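PDB 3HX6: type IV pilus biogenesis factor PilY1 from Pseudomonas aeruginosa, which primes type IV pilus assembly, takes part in host-cell adhesion and twitching motility, and appears to regulate pilus retraction through calcium binding and release. Local coordinates for residues Leu179-Leu191 and Leu226-Lys238. The protein carries 3 engineered substitutions. Numbering follows the deposited sequence.
Engineered in segment 226-238: Met230 (natural residue Leu).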
loop_
_atom_site.group_PDB
_atom_site.type_symbol
_atom_site.label_atom_id
_atom_site.label_comp_id
_atom_site.label_asym_id
_atom_site.label_seq_id
_atom_site.Cartn_x
_atom_site.Cartn_y
_atom_site.Cartn_z
ATOM N N LEU A 179 -9.756 15.882 -27.022
ATOM C CA LEU A 179 -9.292 14.954 -28.043
ATOM C C LEU A 179 -7.933 15.439 -28.538
ATOM O O LEU A 179 -7.842 16.499 -29.162
ATOM C CB LEU A 179 -10.273 14.908 -29.217
ATOM C CG LEU A 179 -9.770 14.157 -30.453
ATOM C CD1 LEU A 179 -9.430 12.720 -30.080
ATOM C CD2 LEU A 179 -10.829 14.192 -31.546
ATOM N N LEU A 180 -6.883 14.672 -28.255
ATOM C CA LEU A 180 -5.541 15.046 -28.684
ATOM C C LEU A 180 -5.344 14.734 -30.160
ATOM O O LEU A 180 -4.877 15.578 -30.925
ATOM C CB LEU A 180 -4.494 14.307 -27.850
ATOM C CG LEU A 180 -4.424 14.726 -26.379
ATOM C CD1 LEU A 180 -3.517 13.779 -25.610
ATOM C CD2 LEU A 180 -3.922 16.162 -26.287
ATOM N N TRP A 181 -5.692 13.517 -30.558
ATOM C CA TRP A 181 -5.565 13.121 -31.950
ATOM C C TRP A 181 -6.220 11.785 -32.274
ATOM O O TRP A 181 -6.589 11.015 -31.386
ATOM C CB TRP A 181 -4.091 13.084 -32.384
ATOM C CG TRP A 181 -3.142 12.406 -31.426
ATOM C CD1 TRP A 181 -2.293 13.019 -30.550
ATOM C CD2 TRP A 181 -2.929 10.996 -31.268
ATOM N NE1 TRP A 181 -1.562 12.080 -29.858
ATOM C CE2 TRP A 181 -1.933 10.831 -30.278
ATOM C CE3 TRP A 181 -3.482 9.856 -31.866
ATOM C CZ2 TRP A 181 -1.479 9.570 -29.870
ATOM C CZ3 TRP A 181 -3.028 8.599 -31.460
ATOM C CH2 TRP A 181 -2.037 8.470 -30.470
ATOM N N GLU A 182 -6.364 11.539 -33.569
ATOM C CA GLU A 182 -6.948 10.315 -34.089
ATOM C C GLU A 182 -6.083 9.870 -35.254
ATOM O O GLU A 182 -5.776 10.661 -36.139
ATOM C CB GLU A 182 -8.369 10.562 -34.597
ATOM C CG GLU A 182 -9.382 10.912 -33.528
ATOM C CD GLU A 182 -10.775 11.103 -34.106
ATOM O OE1 GLU A 182 -10.951 12.011 -34.949
ATOM O OE2 GLU A 182 -11.691 10.341 -33.724
ATOM N N ILE A 183 -5.680 8.608 -35.244
ATOM C CA ILE A 183 -4.855 8.064 -36.311
ATOM C C ILE A 183 -5.652 7.013 -37.068
ATOM O O ILE A 183 -6.398 6.245 -36.469
ATOM C CB ILE A 183 -3.579 7.390 -35.757
ATOM C CG1 ILE A 183 -2.708 8.418 -35.042
ATOM C CG2 ILE A 183 -2.795 6.739 -36.891
ATOM C CD1 ILE A 183 -1.395 7.853 -34.545
ATOM N N GLY A 184 -5.492 6.995 -38.386
ATOM C CA GLY A 184 -6.179 6.026 -39.219
ATOM C C GLY A 184 -5.209 5.574 -40.290
ATOM O O GLY A 184 -4.045 5.985 -40.276
ATOM N N VAL A 185 -5.667 4.739 -41.220
ATOM C CA VAL A 185 -4.785 4.271 -42.281
ATOM C C VAL A 185 -4.298 5.457 -43.099
ATOM O O VAL A 185 -3.201 5.428 -43.653
ATOM C CB VAL A 185 -5.482 3.256 -43.213
ATOM C CG1 VAL A 185 -5.821 1.997 -42.431
ATOM C CG2 VAL A 185 -6.739 3.870 -43.823
ATOM N N ASP A 186 -5.114 6.505 -43.163
ATOM C CA ASP A 186 -4.745 7.707 -43.899
ATOM C C ASP A 186 -3.460 8.317 -43.341
ATOM O O ASP A 186 -2.637 8.833 -44.091
ATOM C CB ASP A 186 -5.875 8.735 -43.823
ATOM C CG ASP A 186 -7.034 8.396 -44.743
ATOM O OD1 ASP A 186 -8.157 8.876 -44.481
ATOM O OD2 ASP A 186 -6.819 7.659 -45.726
ATOM N N GLN A 187 -3.298 8.262 -42.023
ATOM C CA GLN A 187 -2.110 8.808 -41.375
ATOM C C GLN A 187 -0.986 7.780 -41.297
ATOM O O GLN A 187 0.195 8.127 -41.379
ATOM C CB GLN A 187 -2.444 9.284 -39.960
ATOM C CG GLN A 187 -3.269 10.553 -39.896
ATOM C CD GLN A 187 -4.667 10.377 -40.449
ATOM O OE1 GLN A 187 -5.416 9.504 -40.010
ATOM N NE2 GLN A 187 -5.033 11.216 -41.411
ATOM N N GLU A 188 -1.362 6.515 -41.128
ATOM C CA GLU A 188 -0.399 5.427 -41.027
ATOM C C GLU A 188 -0.905 4.271 -41.868
ATOM O O GLU A 188 -1.671 3.434 -41.393
ATOM C CB GLU A 188 -0.244 4.997 -39.564
ATOM C CG GLU A 188 0.681 3.811 -39.346
ATOM C CD GLU A 188 1.937 3.893 -40.190
ATOM O OE1 GLU A 188 1.992 3.222 -41.245
ATOM O OE2 GLU A 188 2.865 4.638 -39.807
ATOM N N PRO A 189 -0.473 4.210 -43.134
ATOM C CA PRO A 189 -0.886 3.156 -44.065
ATOM C C PRO A 189 -0.767 1.719 -43.559
ATOM O O PRO A 189 -1.549 0.865 -43.960
ATOM C CB PRO A 189 -0.023 3.428 -45.304
ATOM C CG PRO A 189 1.190 4.095 -44.740
ATOM C CD PRO A 189 0.608 5.027 -43.713
ATOM N N ASP A 190 0.192 1.447 -42.679
ATOM C CA ASP A 190 0.363 0.088 -42.163
ATOM C C ASP A 190 -0.336 -0.165 -40.832
ATOM O O ASP A 190 -0.040 -1.138 -40.144
ATOM C CB ASP A 190 1.846 -0.254 -42.026
ATOM C CG ASP A 190 2.528 -0.427 -43.368
ATOM O OD1 ASP A 190 2.040 -1.237 -44.187
ATOM O OD2 ASP A 190 3.558 0.237 -43.601
ATOM N N LEU A 191 -1.269 0.706 -40.469
ATOM C CA LEU A 191 -2.002 0.533 -39.228
ATOM C C LEU A 191 -3.075 -0.543 -39.414
ATOM O O LEU A 191 -3.838 -0.512 -40.382
ATOM C CB LEU A 191 -2.658 1.850 -38.813
ATOM C CG LEU A 191 -3.439 1.829 -37.497
ATOM C CD1 LEU A 191 -2.473 1.599 -36.328
ATOM C CD2 LEU A 191 -4.193 3.150 -37.323
ATOM N N LEU A 226 5.194 1.268 -34.048
ATOM C CA LEU A 226 4.781 2.623 -34.337
ATOM C C LEU A 226 5.172 3.492 -33.153
ATOM O O LEU A 226 4.889 3.159 -32.004
ATOM C CB LEU A 226 3.266 2.695 -34.563
ATOM C CG LEU A 226 2.695 1.814 -35.688
ATOM C CD1 LEU A 226 1.193 2.063 -35.834
ATOM C CD2 LEU A 226 3.408 2.122 -36.996
ATOM N N ILE A 227 5.856 4.589 -33.441
ATOM C CA ILE A 227 6.260 5.520 -32.408
ATOM C C ILE A 227 5.528 6.799 -32.769
ATOM O O ILE A 227 5.902 7.517 -33.697
ATOM C CB ILE A 227 7.781 5.714 -32.399
ATOM C CG1 ILE A 227 8.450 4.378 -32.045
ATOM C CG2 ILE A 227 8.169 6.786 -31.387
ATOM C CD1 ILE A 227 9.967 4.419 -32.001
ATOM N N ILE A 228 4.456 7.048 -32.030
ATOM C CA ILE A 228 3.584 8.187 -32.256
ATOM C C ILE A 228 3.834 9.302 -31.249
ATOM O O ILE A 228 3.778 9.077 -30.042
ATOM C CB ILE A 228 2.119 7.726 -32.152
ATOM C CG1 ILE A 228 1.914 6.501 -33.057
ATOM C CG2 ILE A 228 1.176 8.864 -32.529
ATOM C CD1 ILE A 228 0.598 5.781 -32.845
ATOM N N ASP A 229 4.107 10.505 -31.744
ATOM C CA ASP A 229 4.349 11.636 -30.856
ATOM C C ASP A 229 3.115 11.846 -29.990
ATOM O O ASP A 229 2.001 11.998 -30.499
ATOM C CB ASP A 229 4.631 12.909 -31.661
ATOM C CG ASP A 229 4.960 14.097 -30.771
ATOM O OD1 ASP A 229 5.995 14.047 -30.072
ATOM O OD2 ASP A 229 4.179 15.073 -30.767
ATOM N N MET A 230 3.317 11.857 -28.678
ATOM C CA MET A 230 2.220 12.029 -27.735
ATOM C C MET A 230 1.382 13.272 -28.011
ATOM O O MET A 230 0.154 13.206 -28.073
ATOM C CB MET A 230 2.763 12.097 -26.303
ATOM C CG MET A 230 1.692 12.000 -25.226
ATOM S SD MET A 230 0.768 10.434 -25.323
ATOM C CE MET A 230 -0.748 10.953 -26.052
ATOM N N GLU A 231 2.045 14.408 -28.185
ATOM C CA GLU A 231 1.332 15.652 -28.417
ATOM C C GLU A 231 0.608 15.758 -29.752
ATOM O O GLU A 231 -0.581 16.079 -29.802
ATOM C CB GLU A 231 2.294 16.838 -28.285
ATOM C CG GLU A 231 1.657 18.187 -28.595
ATOM C CD GLU A 231 2.605 19.348 -28.359
ATOM O OE1 GLU A 231 3.754 19.295 -28.852
ATOM O OE2 GLU A 231 2.199 20.319 -27.688
ATOM N N THR A 232 1.330 15.469 -30.825
ATOM C CA THR A 232 0.809 15.607 -32.179
ATOM C C THR A 232 0.103 14.423 -32.820
ATOM O O THR A 232 -0.758 14.611 -33.672
ATOM C CB THR A 232 1.951 16.049 -33.118
ATOM O OG1 THR A 232 2.383 17.364 -32.742
ATOM C CG2 THR A 232 1.492 16.068 -34.568
ATOM N N GLY A 233 0.464 13.208 -32.423
ATOM C CA GLY A 233 -0.144 12.042 -33.034
ATOM C C GLY A 233 0.586 11.750 -34.335
ATOM O O GLY A 233 0.222 10.845 -35.084
ATOM N N ALA A 234 1.621 12.534 -34.619
ATOM C CA ALA A 234 2.407 12.322 -35.828
ATOM C C ALA A 234 3.184 11.016 -35.679
ATOM O O ALA A 234 3.511 10.604 -34.568
ATOM C CB ALA A 234 3.385 13.476 -36.036
ATOM N N ILE A 235 3.481 10.362 -36.792
ATOM C CA ILE A 235 4.242 9.129 -36.721
ATOM C C ILE A 235 5.718 9.517 -36.664
ATOM O O ILE A 235 6.353 9.717 -37.697
ATOM C CB ILE A 235 3.991 8.238 -37.953
ATOM C CG1 ILE A 235 2.488 7.969 -38.105
ATOM C CG2 ILE A 235 4.748 6.929 -37.806
ATOM C CD1 ILE A 235 1.838 7.315 -36.893
ATOM N N THR A 236 6.258 9.640 -35.456
ATOM C CA THR A 236 7.663 10.017 -35.288
ATOM C C THR A 236 8.587 9.023 -35.991
ATOM O O THR A 236 9.582 9.410 -36.604
ATOM C CB THR A 236 8.038 10.103 -33.798
ATOM O OG1 THR A 236 7.246 11.116 -33.167
ATOM C CG2 THR A 236 9.519 10.448 -33.636
ATOM N N ARG A 237 8.255 7.742 -35.893
ATOM C CA ARG A 237 9.031 6.690 -36.538
ATOM C C ARG A 237 8.224 5.416 -36.657
ATOM O O ARG A 237 7.476 5.044 -35.749
ATOM C CB ARG A 237 10.314 6.351 -35.760
ATOM C CG ARG A 237 11.555 7.167 -36.116
ATOM C CD ARG A 237 11.837 7.216 -37.616
ATOM N NE ARG A 237 12.132 5.927 -38.244
ATOM C CZ ARG A 237 13.279 5.257 -38.124
ATOM N NH1 ARG A 237 14.272 5.734 -37.384
ATOM N NH2 ARG A 237 13.447 4.117 -38.776
ATOM N N LYS A 238 8.372 4.764 -37.799
ATOM C CA LYS A 238 7.736 3.485 -38.049
ATOM C C LYS A 238 8.926 2.573 -38.271
ATOM O O LYS A 238 9.716 2.785 -39.191
ATOM C CB LYS A 238 6.859 3.524 -39.301
ATOM C CG LYS A 238 6.362 2.148 -39.731
ATOM C CD LYS A 238 4.951 2.193 -40.303
ATOM C CE LYS A 238 4.833 3.108 -41.517
ATOM N NZ LYS A 238 5.410 2.521 -42.741
#
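Trp181 lies flat over the turn that follows strand 226-229, and its five-membered ring takes the CA of Gly233 as a CH-pi partner: that CA stands 3.2 Å from the ring centroid and 2° off the normal. Ile228 CG2 makes a second CH-pi contact on the same face, above the six-membered ring. With chi1 at 46°, the indole CG sits between the backbone N and the carbonyl carbon, which lays the ring along the turn. One hydrogen bond fixes the ring's rotation: NE1 of Trp181 donates to Met230 O at 2.7 Å. The oxygen lies in the indole plane, although the donor stands 43° out of the carbonyl plane, off either lone pair. The turn carries its own brace, an Asx motif in which Asp229 OD2 accepts from Thr232 N.

In the PilY1 beta-propeller domain, these segments join the faces of two successive four-stranded antiparallel blades. Strand 178-184 is an edge strand, the fourth and last, of one blade, and strands 223-229 and 235-241 form a hairpin of the next.

Apolar contacts flank the indole. Ile183 and Ile228 meet tip to tip, the CD1 atoms a tight 3.3 Å apart, while Ile235 CD1 approaches Ile183 CD1 at 4.0 Å. Beyond the indole, the CE of the engineered Met230 reaches Leu180 CD1; past the isoleucines, Leu191 CD1 packs on Leu226 CD1.

Charged groups close the far end. Lys238 NZ forms a salt bridge with Asp190 OD2 at 3.1 Å, and this oxygen accepts through its anti lone pair; the lysine's link to Glu188 OE1 is long, and that oxygen's placement is uncertain.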